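Local coordinates for transglutaminase-like enzymes, putative cysteine protease (Cytophaga hutchinsonii, PDB 3ISR), which is a putative cysteine protease of the transglutaminase-like superfamily, probably acting on peptide or amide bonds through a cysteine nucleophile, at residues Ile31-Ala36 with Val241-Gly246; Tyr154-Tyr159 with Thr175-Val180; Tyr201-Ala206 with Phe214-Glu219; Val235-Leu240 with Thr278-Asp283. One frame throughout, in Å; residues are numbered along the deposited sequence.

Contact 1 (Ile31-Ala36 with Val241-Gly246); sequences IFNVHA and VKIATG
I243 meets N33, V34 and H35 with its branched side chain, a buried example of two segments that meet by packing and one water, with no direct hydrogen bond between them. Its CB lies 4.0 Å from H35 O. From there CG2, anti to the backbone N, runs into the N33 side chain, 3.6 Å from N33 CG, and the two side chains pass one another, running opposite ways. CG1, beside the backbone N (chi1 -70°), runs toward the carbonyls of the 31-36 segment, 3.9 Å from H35 O and 4.2 Å from V34 O. CD1 continues to the ring of Y205. A36 CA approaches K242 O at 3.6 Å as a CA-H...O contact, and A36 CB meets V241 CG1. A water lies between H35 O and I243 O; its distance of 2.5 Å to I243 O makes that side doubtful. A classic beta bulge sets I243 and A244 opposite T203. Their strand, 240-246, lies beside strand 199-206 as the edge strand of its four-stranded sheet, counted within this chain; the residues that follow strand 28-32, of a second antiparallel sheet between 69-74 and 255-258, meet that edge, and V34 O is bound by Y205 OH.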
loop_
_atom_site.group_PDB
_atom_site.type_symbol
_atom_site.label_atom_id
_atom_site.label_comp_id
_atom_site.label_asym_id
_atom_site.label_seq_id
_atom_site.Cartn_x
_atom_site.Cartn_y
_atom_site.Cartn_z
ATOM N N ILE B 31 -2.302 -18.556 21.867
ATOM C CA ILE B 31 -3.063 -19.597 21.209
ATOM C C ILE B 31 -2.101 -20.213 20.229
ATOM O O ILE B 31 -1.633 -19.539 19.295
ATOM C CB ILE B 31 -4.277 -19.068 20.430
ATOM C CG1 ILE B 31 -5.186 -18.248 21.351
ATOM C CG2 ILE B 31 -5.061 -20.254 19.807
ATOM C CD1 ILE B 31 -6.382 -17.614 20.609
ATOM N N PHE B 32 -1.808 -21.490 20.451
ATOM C CA PHE B 32 -0.844 -22.195 19.642
ATOM C C PHE B 32 -1.513 -23.148 18.663
ATOM O O PHE B 32 -2.612 -23.637 18.910
ATOM C CB PHE B 32 0.095 -23.014 20.536
ATOM C CG PHE B 32 1.015 -22.187 21.376
ATOM C CD1 PHE B 32 2.010 -21.421 20.790
ATOM C CD2 PHE B 32 0.912 -22.211 22.764
ATOM C CE1 PHE B 32 2.882 -20.672 21.569
ATOM C CE2 PHE B 32 1.779 -21.470 23.552
ATOM C CZ PHE B 32 2.764 -20.695 22.951
ATOM N N ASN B 33 -0.823 -23.431 17.562
ATOM C CA ASN B 33 -1.289 -24.448 16.639
ATOM C C ASN B 33 -0.146 -25.355 16.242
ATOM O O ASN B 33 0.516 -25.105 15.218
ATOM C CB ASN B 33 -1.911 -23.807 15.403
ATOM C CG ASN B 33 -2.603 -24.810 14.524
ATOM O OD1 ASN B 33 -3.105 -25.855 14.993
ATOM N ND2 ASN B 33 -2.638 -24.512 13.240
ATOM N N VAL B 34 0.099 -26.384 17.069
ATOM C CA VAL B 34 1.230 -27.298 16.873
ATOM C C VAL B 34 0.853 -28.781 16.749
ATOM O O VAL B 34 1.637 -29.569 16.215
ATOM C CB VAL B 34 2.356 -27.116 17.969
ATOM C CG1 VAL B 34 2.840 -25.663 18.017
ATOM C CG2 VAL B 34 1.873 -27.569 19.341
ATOM N N HIS B 35 -0.327 -29.159 17.251
ATOM C CA HIS B 35 -0.835 -30.532 17.165
ATOM C C HIS B 35 -1.098 -30.999 15.735
ATOM O O HIS B 35 -1.617 -30.232 14.904
ATOM C CB HIS B 35 -2.156 -30.628 17.909
ATOM C CG HIS B 35 -2.006 -30.655 19.393
ATOM N ND1 HIS B 35 -1.694 -29.528 20.124
ATOM C CD2 HIS B 35 -2.109 -31.671 20.281
ATOM C CE1 HIS B 35 -1.611 -29.854 21.404
ATOM N NE2 HIS B 35 -1.859 -31.147 21.524
ATOM N N ALA B 36 -0.800 -32.267 15.462
ATOM C CA ALA B 36 -1.189 -32.862 14.188
ATOM C C ALA B 36 -2.703 -32.971 14.148
ATOM O O ALA B 36 -3.340 -33.164 15.186
ATOM C CB ALA B 36 -0.546 -34.237 14.000
ATOM N N VAL B 241 3.019 -33.828 7.170
ATOM C CA VAL B 241 2.044 -34.200 8.186
ATOM C C VAL B 241 1.238 -32.957 8.516
ATOM O O VAL B 241 1.807 -31.942 8.948
ATOM C CB VAL B 241 2.738 -34.765 9.436
ATOM C CG1 VAL B 241 1.727 -35.050 10.530
ATOM C CG2 VAL B 241 3.513 -36.039 9.062
ATOM N N LYS B 242 -0.078 -33.038 8.322
ATOM C CA LYS B 242 -0.941 -31.866 8.387
ATOM C C LYS B 242 -1.174 -31.373 9.798
ATOM O O LYS B 242 -1.545 -32.137 10.688
ATOM C CB LYS B 242 -2.309 -32.153 7.752
ATOM C CG LYS B 242 -3.228 -30.913 7.733
ATOM C CD LYS B 242 -4.651 -31.272 7.285
ATOM C CE LYS B 242 -4.715 -31.555 5.790
ATOM N NZ LYS B 242 -6.095 -31.896 5.289
ATOM N N ILE B 243 -1.004 -30.075 9.974
ATOM C CA ILE B 243 -1.387 -29.413 11.204
ATOM C C ILE B 243 -2.716 -28.719 11.005
ATOM O O ILE B 243 -3.673 -29.000 11.734
ATOM C CB ILE B 243 -0.315 -28.403 11.647
ATOM C CG1 ILE B 243 0.918 -29.163 12.117
ATOM C CG2 ILE B 243 -0.845 -27.473 12.764
ATOM C CD1 ILE B 243 2.178 -28.294 12.118
ATOM N N ALA B 244 -2.781 -27.795 10.041
ATOM C CA ALA B 244 -4.038 -27.114 9.770
ATOM C C ALA B 244 -4.244 -26.775 8.309
ATOM O O ALA B 244 -3.297 -26.755 7.514
ATOM C CB ALA B 244 -4.139 -25.827 10.610
ATOM N N THR B 245 -5.503 -26.504 7.980
ATOM C CA THR B 245 -5.857 -25.761 6.773
ATOM C C THR B 245 -6.773 -24.589 7.156
ATOM O O THR B 245 -7.463 -24.619 8.182
ATOM C CB THR B 245 -6.527 -26.678 5.702
ATOM O OG1 THR B 245 -7.730 -27.262 6.230
ATOM C CG2 THR B 245 -5.579 -27.809 5.308
ATOM N N GLY B 246 -6.804 -23.556 6.326
ATOM C CA GLY B 246 -7.763 -22.475 6.519
ATOM C C GLY B 246 -7.624 -21.524 5.343
ATOM O O GLY B 246 -6.948 -21.827 4.370
HETATM O O HOH W 1 -4.010 -28.891 14.249
#

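Contact 2 (Tyr154-Tyr159 with Thr175-Val180); sequences YNNVEY and TERAGV
E158 and A178 pair in parallel, flanked by the bonds from E158 N to R177 O (2.8 Å) and from G179 N to E158 O (3.1 Å), and Y159 and G179 come next in register. This two-stranded ladder illustrates the beta-alpha-beta unit, in which helix 170-176 lies between strands 158-159 and 178-179. Each strand follows a helix end, and R177 leaves helical geometry with a positive phi of 61°. Its side chain, bent at chi2 (-57°), carries the guanidinium to N156 O and gives it NH1 (3.1 Å) on a moderately bent line, the carbonyl standing somewhat out of the guanidinium plane. The same guanidinium is held by I174 O at NE and by a salt bridge from NH2 to E135 of a third subunit. An alanine here would remove the guanidinium and is likely to leave that glutamate without its mate and N156 O without this donor. Deeper in, V157 CG1 lies 3.7 Å from R177 C, while helix 181-194 packs on the V157 side chain. V180, the N-cap residue of that helix, meets the ring of Y159, whose CG stands anti to the backbone N. One face of this ring takes G179 O, 3.9 Å above its plane and offset toward the rim, and on the same ring Y159 CE1 comes to 3.6 Å from V180 CA.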
loop_
_atom_site.group_PDB
_atom_site.type_symbol
_atom_site.label_atom_id
_atom_site.label_comp_id
_atom_site.label_asym_id
_atom_site.label_seq_id
_atom_site.Cartn_x
_atom_site.Cartn_y
_atom_site.Cartn_z
ATOM N N TYR B 154 7.915 -20.166 -8.032
ATOM C CA TYR B 154 9.246 -20.714 -7.747
ATOM C C TYR B 154 10.331 -19.977 -8.541
ATOM O O TYR B 154 11.423 -19.665 -8.011
ATOM C CB TYR B 154 9.315 -22.223 -8.038
ATOM C CG TYR B 154 10.720 -22.724 -7.837
ATOM C CD1 TYR B 154 11.242 -22.900 -6.552
ATOM C CD2 TYR B 154 11.551 -22.951 -8.925
ATOM C CE1 TYR B 154 12.552 -23.302 -6.356
ATOM C CE2 TYR B 154 12.876 -23.372 -8.739
ATOM C CZ TYR B 154 13.359 -23.543 -7.452
ATOM O OH TYR B 154 14.656 -23.958 -7.257
ATOM N N ASN B 155 10.018 -19.708 -9.808
ATOM C CA ASN B 155 10.965 -19.094 -10.727
ATOM C C ASN B 155 11.106 -17.577 -10.602
ATOM O O ASN B 155 12.077 -17.009 -11.088
ATOM C CB ASN B 155 10.623 -19.485 -12.172
ATOM C CG ASN B 155 10.890 -20.953 -12.460
ATOM O OD1 ASN B 155 10.065 -21.638 -13.059
ATOM N ND2 ASN B 155 12.046 -21.438 -12.037
ATOM N N ASN B 156 10.161 -16.914 -9.936
ATOM C CA ASN B 156 10.140 -15.459 -9.962
ATOM C C ASN B 156 10.120 -14.788 -8.595
ATOM O O ASN B 156 10.105 -13.565 -8.519
ATOM C CB ASN B 156 8.974 -14.968 -10.822
ATOM C CG ASN B 156 9.116 -15.384 -12.250
ATOM O OD1 ASN B 156 8.510 -16.370 -12.687
ATOM N ND2 ASN B 156 9.961 -14.685 -12.982
ATOM N N VAL B 157 10.140 -15.596 -7.533
ATOM C CA VAL B 157 10.159 -15.113 -6.158
ATOM C C VAL B 157 11.322 -15.819 -5.466
ATOM O O VAL B 157 11.416 -17.056 -5.480
ATOM C CB VAL B 157 8.826 -15.437 -5.401
ATOM C CG1 VAL B 157 8.894 -14.952 -3.943
ATOM C CG2 VAL B 157 7.601 -14.807 -6.115
ATOM N N GLU B 158 12.209 -15.037 -4.866
ATOM C CA GLU B 158 13.389 -15.587 -4.194
ATOM C C GLU B 158 13.038 -16.070 -2.809
ATOM O O GLU B 158 12.315 -15.392 -2.088
ATOM C CB GLU B 158 14.460 -14.519 -4.062
ATOM C CG GLU B 158 14.782 -13.872 -5.382
ATOM C CD GLU B 158 16.145 -13.230 -5.405
ATOM O OE1 GLU B 158 16.836 -13.204 -4.360
ATOM O OE2 GLU B 158 16.523 -12.748 -6.487
ATOM N N TYR B 159 13.574 -17.220 -2.413
ATOM C CA TYR B 159 13.371 -17.664 -1.054
ATOM C C TYR B 159 14.439 -17.016 -0.158
ATOM O O TYR B 159 15.622 -17.312 -0.287
ATOM C CB TYR B 159 13.398 -19.193 -0.944
ATOM C CG TYR B 159 13.048 -19.667 0.456
ATOM C CD1 TYR B 159 11.783 -20.167 0.754
ATOM C CD2 TYR B 159 13.990 -19.593 1.483
ATOM C CE1 TYR B 159 11.461 -20.578 2.052
ATOM C CE2 TYR B 159 13.691 -20.001 2.765
ATOM C CZ TYR B 159 12.430 -20.494 3.048
ATOM O OH TYR B 159 12.176 -20.896 4.340
ATOM N N THR B 175 5.160 -7.930 -5.764
ATOM C CA THR B 175 6.130 -6.907 -6.172
ATOM C C THR B 175 7.457 -7.054 -5.449
ATOM O O THR B 175 8.495 -6.739 -6.025
ATOM C CB THR B 175 5.621 -5.457 -5.929
ATOM O OG1 THR B 175 5.221 -5.321 -4.558
ATOM C CG2 THR B 175 4.434 -5.158 -6.831
ATOM N N GLU B 176 7.425 -7.531 -4.200
ATOM C CA GLU B 176 8.658 -7.659 -3.395
ATOM C C GLU B 176 9.541 -8.776 -3.945
ATOM O O GLU B 176 10.769 -8.655 -3.954
ATOM C CB GLU B 176 8.338 -7.919 -1.900
ATOM C CG GLU B 176 8.048 -6.644 -1.119
ATOM C CD GLU B 176 7.404 -6.864 0.275
ATOM O OE1 GLU B 176 7.511 -7.974 0.890
ATOM O OE2 GLU B 176 6.797 -5.881 0.750
ATOM N N ARG B 177 8.902 -9.863 -4.381
ATOM C CA ARG B 177 9.580 -11.023 -5.005
ATOM C C ARG B 177 10.582 -11.715 -4.088
ATOM O O ARG B 177 11.575 -12.286 -4.558
ATOM C CB ARG B 177 10.274 -10.624 -6.310
ATOM C CG ARG B 177 9.351 -9.985 -7.367
ATOM C CD ARG B 177 8.180 -10.895 -7.737
ATOM N NE ARG B 177 7.492 -10.422 -8.947
ATOM C CZ ARG B 177 7.965 -10.600 -10.182
ATOM N NH1 ARG B 177 9.096 -11.263 -10.379
ATOM N NH2 ARG B 177 7.304 -10.123 -11.231
ATOM N N ALA B 178 10.328 -11.648 -2.788
ATOM C CA ALA B 178 11.113 -12.380 -1.812
ATOM C C ALA B 178 10.226 -12.783 -0.632
ATOM O O ALA B 178 9.323 -12.048 -0.242
ATOM C CB ALA B 178 12.301 -11.527 -1.339
ATOM N N GLY B 179 10.469 -13.955 -0.060
ATOM C CA GLY B 179 9.686 -14.380 1.085
ATOM C C GLY B 179 10.128 -15.751 1.543
ATOM O O GLY B 179 11.170 -16.254 1.098
ATOM N N VAL B 180 9.338 -16.329 2.446
ATOM C CA VAL B 180 9.572 -17.667 2.972
ATOM C C VAL B 180 8.288 -18.458 2.713
ATOM O O VAL B 180 7.401 -17.967 1.995
ATOM C CB VAL B 180 9.960 -17.642 4.465
ATOM C CG1 VAL B 180 11.403 -17.104 4.645
ATOM C CG2 VAL B 180 8.956 -16.814 5.291
#

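Contact 3 (Tyr201-Ala206 with Phe214-Glu219); sequences YFTGYA and FHACFE
F202 sends its ring out with CG anti to the backbone N (chi1 176°), and C217, its hydrogen-bonded partner across the strands, holds SG between its backbone N and carbonyl carbon (chi1 52°); together these torsions bring SG to 3.7 Å from F202 CD2. The sulfur stands obliquely to the ring, a Cys sulfur-aromatic contact. From farther along, the extended side chain of E219 brings OE2 to 3.6 Å from F202 CD1, its OE1 being paired with R200. These residues belong to a beta hairpin in which F202 with C217 and G204 with H215 each exchange two backbone bonds. The F202 ring also lies so near G204 that a side chain there would be crowded by F202 CE2. On the sheet face of Y201, A216 CB sits 3.4 Å from Y201 OH. Toward the turn, F214 lies alongside Y205 with planes at 59°, its CE1 3.7 Å from Y205 CZ. H215 CB packs on A206 CB (3.9 Å), and the imidazole NE2 of H215 hydrogen-bonds D230 OD2. In a transglutaminase-like fold, H215 on the hairpin, paired with D230 just past the neighbouring strand 225-229, is consistent with the His and Asp of a Cys-His-Asp catalytic triad.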
loop_
_atom_site.group_PDB
_atom_site.type_symbol
_atom_site.label_atom_id
_atom_site.label_comp_id
_atom_site.label_asym_id
_atom_site.label_seq_id
_atom_site.Cartn_x
_atom_site.Cartn_y
_atom_site.Cartn_z
ATOM N N TYR B 201 -4.972 -22.528 2.605
ATOM C CA TYR B 201 -3.662 -22.556 3.226
ATOM C C TYR B 201 -3.467 -23.877 3.986
ATOM O O TYR B 201 -4.389 -24.356 4.648
ATOM C CB TYR B 201 -3.640 -21.374 4.183
ATOM C CG TYR B 201 -2.333 -21.035 4.848
ATOM C CD1 TYR B 201 -1.327 -20.383 4.141
ATOM C CD2 TYR B 201 -2.150 -21.274 6.213
ATOM C CE1 TYR B 201 -0.139 -20.006 4.767
ATOM C CE2 TYR B 201 -0.958 -20.914 6.851
ATOM C CZ TYR B 201 0.038 -20.282 6.104
ATOM O OH TYR B 201 1.216 -19.896 6.688
ATOM N N PHE B 202 -2.263 -24.443 3.891
ATOM C CA PHE B 202 -1.929 -25.729 4.523
ATOM C C PHE B 202 -0.659 -25.531 5.360
ATOM O O PHE B 202 0.334 -25.015 4.860
ATOM C CB PHE B 202 -1.706 -26.775 3.410
ATOM C CG PHE B 202 -1.245 -28.156 3.904
ATOM C CD1 PHE B 202 -2.101 -29.245 3.851
ATOM C CD2 PHE B 202 0.044 -28.351 4.376
ATOM C CE1 PHE B 202 -1.679 -30.528 4.285
ATOM C CE2 PHE B 202 0.481 -29.627 4.812
ATOM C CZ PHE B 202 -0.399 -30.709 4.755
ATOM N N THR B 203 -0.699 -25.921 6.628
ATOM C CA THR B 203 0.523 -25.940 7.454
ATOM C C THR B 203 0.822 -27.360 7.890
ATOM O O THR B 203 -0.097 -28.143 8.100
ATOM C CB THR B 203 0.425 -25.046 8.687
ATOM O OG1 THR B 203 -0.695 -25.449 9.501
ATOM C CG2 THR B 203 0.216 -23.595 8.251
ATOM N N GLY B 204 2.099 -27.681 8.062
ATOM C CA GLY B 204 2.439 -29.010 8.505
ATOM C C GLY B 204 3.859 -29.184 8.972
ATOM O O GLY B 204 4.695 -28.267 8.873
ATOM N N TYR B 205 4.114 -30.370 9.516
ATOM C CA TYR B 205 5.488 -30.870 9.686
ATOM C C TYR B 205 5.957 -31.426 8.338
ATOM O O TYR B 205 5.154 -31.962 7.586
ATOM C CB TYR B 205 5.494 -31.962 10.747
ATOM C CG TYR B 205 5.158 -31.448 12.126
ATOM C CD1 TYR B 205 6.161 -31.035 12.993
ATOM C CD2 TYR B 205 3.847 -31.365 12.557
ATOM C CE1 TYR B 205 5.860 -30.542 14.264
ATOM C CE2 TYR B 205 3.528 -30.883 13.840
ATOM C CZ TYR B 205 4.546 -30.470 14.681
ATOM O OH TYR B 205 4.248 -29.994 15.943
ATOM N N ALA B 206 7.239 -31.301 8.017
ATOM C CA ALA B 206 7.708 -31.686 6.688
ATOM C C ALA B 206 8.980 -32.527 6.741
ATOM O O ALA B 206 10.047 -32.019 7.088
ATOM C CB ALA B 206 7.945 -30.444 5.829
ATOM N N PHE B 214 8.513 -25.535 10.782
ATOM C CA PHE B 214 7.114 -25.718 10.363
ATOM C C PHE B 214 7.060 -25.322 8.906
ATOM O O PHE B 214 7.881 -24.529 8.452
ATOM C CB PHE B 214 6.170 -24.824 11.167
ATOM C CG PHE B 214 5.990 -25.255 12.597
ATOM C CD1 PHE B 214 5.310 -26.424 12.904
ATOM C CD2 PHE B 214 6.497 -24.486 13.639
ATOM C CE1 PHE B 214 5.137 -26.824 14.240
ATOM C CE2 PHE B 214 6.325 -24.881 14.980
ATOM C CZ PHE B 214 5.634 -26.053 15.268
ATOM N N HIS B 215 6.128 -25.890 8.151
ATOM C CA HIS B 215 6.102 -25.619 6.738
ATOM C C HIS B 215 4.719 -25.145 6.358
ATOM O O HIS B 215 3.745 -25.518 7.004
ATOM C CB HIS B 215 6.475 -26.868 5.940
ATOM C CG HIS B 215 6.818 -26.578 4.515
ATOM N ND1 HIS B 215 7.812 -25.694 4.161
ATOM C CD2 HIS B 215 6.299 -27.044 3.359
ATOM C CE1 HIS B 215 7.898 -25.632 2.846
ATOM N NE2 HIS B 215 6.987 -26.441 2.334
ATOM N N ALA B 216 4.643 -24.314 5.333
ATOM C CA ALA B 216 3.355 -23.850 4.812
ATOM C C ALA B 216 3.309 -23.996 3.301
ATOM O O ALA B 216 4.277 -23.673 2.624
ATOM C CB ALA B 216 3.109 -22.368 5.223
ATOM N N CYS B 217 2.183 -24.484 2.777
ATOM C CA CYS B 217 1.948 -24.484 1.353
ATOM C C CYS B 217 0.455 -24.321 1.093
ATOM O O CYS B 217 -0.263 -23.730 1.909
ATOM C CB CYS B 217 2.551 -25.709 0.678
ATOM S SG CYS B 217 2.076 -27.249 1.435
ATOM N N PHE B 218 -0.022 -24.779 -0.053
ATOM C CA PHE B 218 -1.431 -24.562 -0.346
ATOM C C PHE B 218 -2.062 -25.729 -1.086
ATOM O O PHE B 218 -1.349 -26.592 -1.626
ATOM C CB PHE B 218 -1.642 -23.223 -1.082
ATOM C CG PHE B 218 -1.226 -23.222 -2.538
ATOM C CD1 PHE B 218 -2.174 -23.397 -3.546
ATOM C CD2 PHE B 218 0.092 -22.975 -2.902
ATOM C CE1 PHE B 218 -1.780 -23.381 -4.902
ATOM C CE2 PHE B 218 0.484 -22.963 -4.219
ATOM C CZ PHE B 218 -0.443 -23.143 -5.224
ATOM N N GLU B 219 -3.395 -25.760 -1.096
ATOM C CA GLU B 219 -4.134 -26.786 -1.810
ATOM C C GLU B 219 -5.170 -26.095 -2.661
ATOM O O GLU B 219 -5.713 -25.078 -2.257
ATOM C CB GLU B 219 -4.810 -27.752 -0.835
ATOM C CG GLU B 219 -3.812 -28.573 0.025
ATOM C CD GLU B 219 -4.518 -29.383 1.106
ATOM O OE1 GLU B 219 -5.362 -28.807 1.824
ATOM O OE2 GLU B 219 -4.233 -30.597 1.250
#

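Contact 4 (Val235-Leu240 with Thr278-Asp283); sequences VPLNGL and TPFWYD
N238 turns its amide toward T278 and F280, a worked case of one side chain reading two backbone groups of a loop. Its ND2 donates to T278 O at 2.9 Å, with the acceptor close to the amide plane, and also bonds Y92 OH, while OD1 receives F280 N at 2.9 Å from above the carbonyl plane. With chi1 at 57°, CG sits between the backbone N and the carbonyl carbon, and the amide crosses the F280 side chain obliquely. Putting an alanine here would probably leave T278 O, F280 N and Y92 OH without these bonds and let the 278-283 loop shift. A third bond, L237 N to F280 O (3.1 Å), ties the start of the 3-10 segment to the same loop. P236 lies alongside W281, its CA making a CH-pi contact 12° off the normal of the six-membered ring, and P236 CB meets P279 CB at 3.6 Å. L237 crosses Y282 at about a right angle, and CD1 makes a second CH-pi contact over the ring face, 3.5 Å from Y282 CE2, and meets the F280 ring at its edge. The 235-240 loop leads from strand 225-229 into strand 240-246, and the 278-283 loop from strand 261-272 toward strand 288-291. Y282 OH bonds I228 O and L290 N, tying its loop to strands 225-229 and 288-291, while V235 packs on A206 and H215 of the central hairpin.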
loop_
_atom_site.group_PDB
_atom_site.type_symbol
_atom_site.label_atom_id
_atom_site.label_comp_id
_atom_site.label_asym_id
_atom_site.label_seq_id
_atom_site.Cartn_x
_atom_site.Cartn_y
_atom_site.Cartn_z
ATOM N N VAL B 235 10.267 -29.437 -0.169
ATOM C CA VAL B 235 9.970 -30.716 0.472
ATOM C C VAL B 235 9.257 -31.700 -0.448
ATOM O O VAL B 235 8.474 -31.283 -1.302
ATOM C CB VAL B 235 9.146 -30.523 1.773
ATOM C CG1 VAL B 235 9.788 -29.470 2.670
ATOM C CG2 VAL B 235 7.705 -30.119 1.480
ATOM N N PRO B 236 9.513 -33.012 -0.273
ATOM C CA PRO B 236 8.695 -33.988 -0.996
ATOM C C PRO B 236 7.256 -33.899 -0.501
ATOM O O PRO B 236 7.027 -33.850 0.717
ATOM C CB PRO B 236 9.338 -35.340 -0.617
ATOM C CG PRO B 236 9.965 -35.097 0.714
ATOM C CD PRO B 236 10.467 -33.668 0.647
ATOM N N LEU B 237 6.295 -33.836 -1.424
ATOM C CA LEU B 237 4.919 -33.549 -1.042
ATOM C C LEU B 237 4.339 -34.650 -0.160
ATOM O O LEU B 237 3.487 -34.376 0.688
ATOM C CB LEU B 237 4.028 -33.329 -2.274
ATOM C CG LEU B 237 4.495 -32.225 -3.228
ATOM C CD1 LEU B 237 3.613 -32.191 -4.460
ATOM C CD2 LEU B 237 4.504 -30.885 -2.512
ATOM N N ASN B 238 4.820 -35.880 -0.339
ATOM C CA ASN B 238 4.319 -36.999 0.443
ATOM C C ASN B 238 4.970 -37.111 1.813
ATOM O O ASN B 238 4.654 -38.035 2.569
ATOM C CB ASN B 238 4.439 -38.336 -0.326
ATOM C CG ASN B 238 5.868 -38.659 -0.769
ATOM O OD1 ASN B 238 6.733 -37.785 -0.865
ATOM N ND2 ASN B 238 6.095 -39.913 -1.098
ATOM N N GLY B 239 5.882 -36.192 2.124
ATOM C CA GLY B 239 6.499 -36.136 3.453
ATOM C C GLY B 239 5.822 -35.201 4.453
ATOM O O GLY B 239 6.348 -34.977 5.540
ATOM N N LEU B 240 4.646 -34.675 4.097
ATOM C CA LEU B 240 3.936 -33.712 4.948
ATOM C C LEU B 240 2.975 -34.331 5.946
ATOM O O LEU B 240 2.204 -35.232 5.618
ATOM C CB LEU B 240 3.171 -32.699 4.091
ATOM C CG LEU B 240 4.027 -31.747 3.261
ATOM C CD1 LEU B 240 3.173 -31.101 2.146
ATOM C CD2 LEU B 240 4.663 -30.671 4.134
ATOM N N THR B 278 9.938 -43.172 -0.620
ATOM C CA THR B 278 10.349 -42.630 -1.914
ATOM C C THR B 278 9.629 -41.284 -2.193
ATOM O O THR B 278 8.400 -41.248 -2.264
ATOM C CB THR B 278 10.225 -43.662 -3.082
ATOM O OG1 THR B 278 9.075 -43.383 -3.878
ATOM C CG2 THR B 278 10.169 -45.115 -2.573
ATOM N N PRO B 279 10.404 -40.185 -2.329
ATOM C CA PRO B 279 9.846 -38.826 -2.433
ATOM C C PRO B 279 9.001 -38.622 -3.678
ATOM O O PRO B 279 9.360 -39.088 -4.764
ATOM C CB PRO B 279 11.088 -37.920 -2.469
ATOM C CG PRO B 279 12.228 -38.820 -2.826
ATOM C CD PRO B 279 11.881 -40.176 -2.315
ATOM N N PHE B 280 7.876 -37.934 -3.507
ATOM C CA PHE B 280 7.002 -37.602 -4.620
ATOM C C PHE B 280 7.200 -36.132 -4.974
ATOM O O PHE B 280 7.096 -35.267 -4.105
ATOM C CB PHE B 280 5.536 -37.845 -4.249
ATOM C CG PHE B 280 4.582 -37.551 -5.364
ATOM C CD1 PHE B 280 4.089 -38.577 -6.159
ATOM C CD2 PHE B 280 4.183 -36.240 -5.628
ATOM C CE1 PHE B 280 3.215 -38.299 -7.196
ATOM C CE2 PHE B 280 3.311 -35.954 -6.660
ATOM C CZ PHE B 280 2.819 -36.977 -7.444
ATOM N N TRP B 281 7.478 -35.860 -6.248
ATOM C CA TRP B 281 7.561 -34.481 -6.738
ATOM C C TRP B 281 6.735 -34.373 -8.004
ATOM O O TRP B 281 6.638 -35.345 -8.749
ATOM C CB TRP B 281 9.002 -34.146 -7.100
ATOM C CG TRP B 281 9.996 -34.247 -5.975
ATOM C CD1 TRP B 281 10.788 -35.323 -5.668
ATOM C CD2 TRP B 281 10.329 -33.218 -5.029
ATOM N NE1 TRP B 281 11.589 -35.028 -4.587
ATOM C CE2 TRP B 281 11.331 -33.744 -4.176
ATOM C CE3 TRP B 281 9.883 -31.899 -4.823
ATOM C CZ2 TRP B 281 11.892 -33.001 -3.124
ATOM C CZ3 TRP B 281 10.442 -31.157 -3.771
ATOM C CH2 TRP B 281 11.438 -31.714 -2.942
ATOM N N TYR B 282 6.161 -33.202 -8.280
ATOM C CA TYR B 282 5.517 -33.001 -9.581
ATOM C C TYR B 282 6.558 -32.755 -10.672
ATOM O O TYR B 282 7.655 -32.253 -10.414
ATOM C CB TYR B 282 4.552 -31.801 -9.575
ATOM C CG TYR B 282 3.339 -31.931 -8.683
ATOM C CD1 TYR B 282 2.601 -33.120 -8.626
ATOM C CD2 TYR B 282 2.904 -30.848 -7.919
ATOM C CE1 TYR B 282 1.477 -33.219 -7.807
ATOM C CE2 TYR B 282 1.779 -30.940 -7.115
ATOM C CZ TYR B 282 1.075 -32.134 -7.054
ATOM O OH TYR B 282 -0.039 -32.245 -6.250
ATOM N N ASP B 283 6.189 -33.099 -11.896
ATOM C CA ASP B 283 6.918 -32.665 -13.076
ATOM C C ASP B 283 5.860 -32.084 -14.005
ATOM O O ASP B 283 4.792 -32.686 -14.170
ATOM C CB ASP B 283 7.645 -33.843 -13.726
#

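How the contacts relate
Contact 3 is the hub, its centre about 2 Å from that of the chain. Contact 1 is about 9 Å away, centre to centre, and shares its sheet through 241-246: G246 O accepts from Y201 N at 2.7 Å, a probable hydrogen bond, across neighbouring strands. Contact 4, about 13 Å from contact 3 between centres, packs against the A206/H215 end, with L240 CD2 3.7 Å from A206 CB and V235 CG2 3.8 Å from NE2 of H215, the probable catalytic histidine. Contact 2 stands apart, about 6 Å from contact 3 at the nearest atoms, yet it leads into helix 181-194, whose start in this family usually carries the nucleophilic cysteine; Y201 and F218 pack on the same helix.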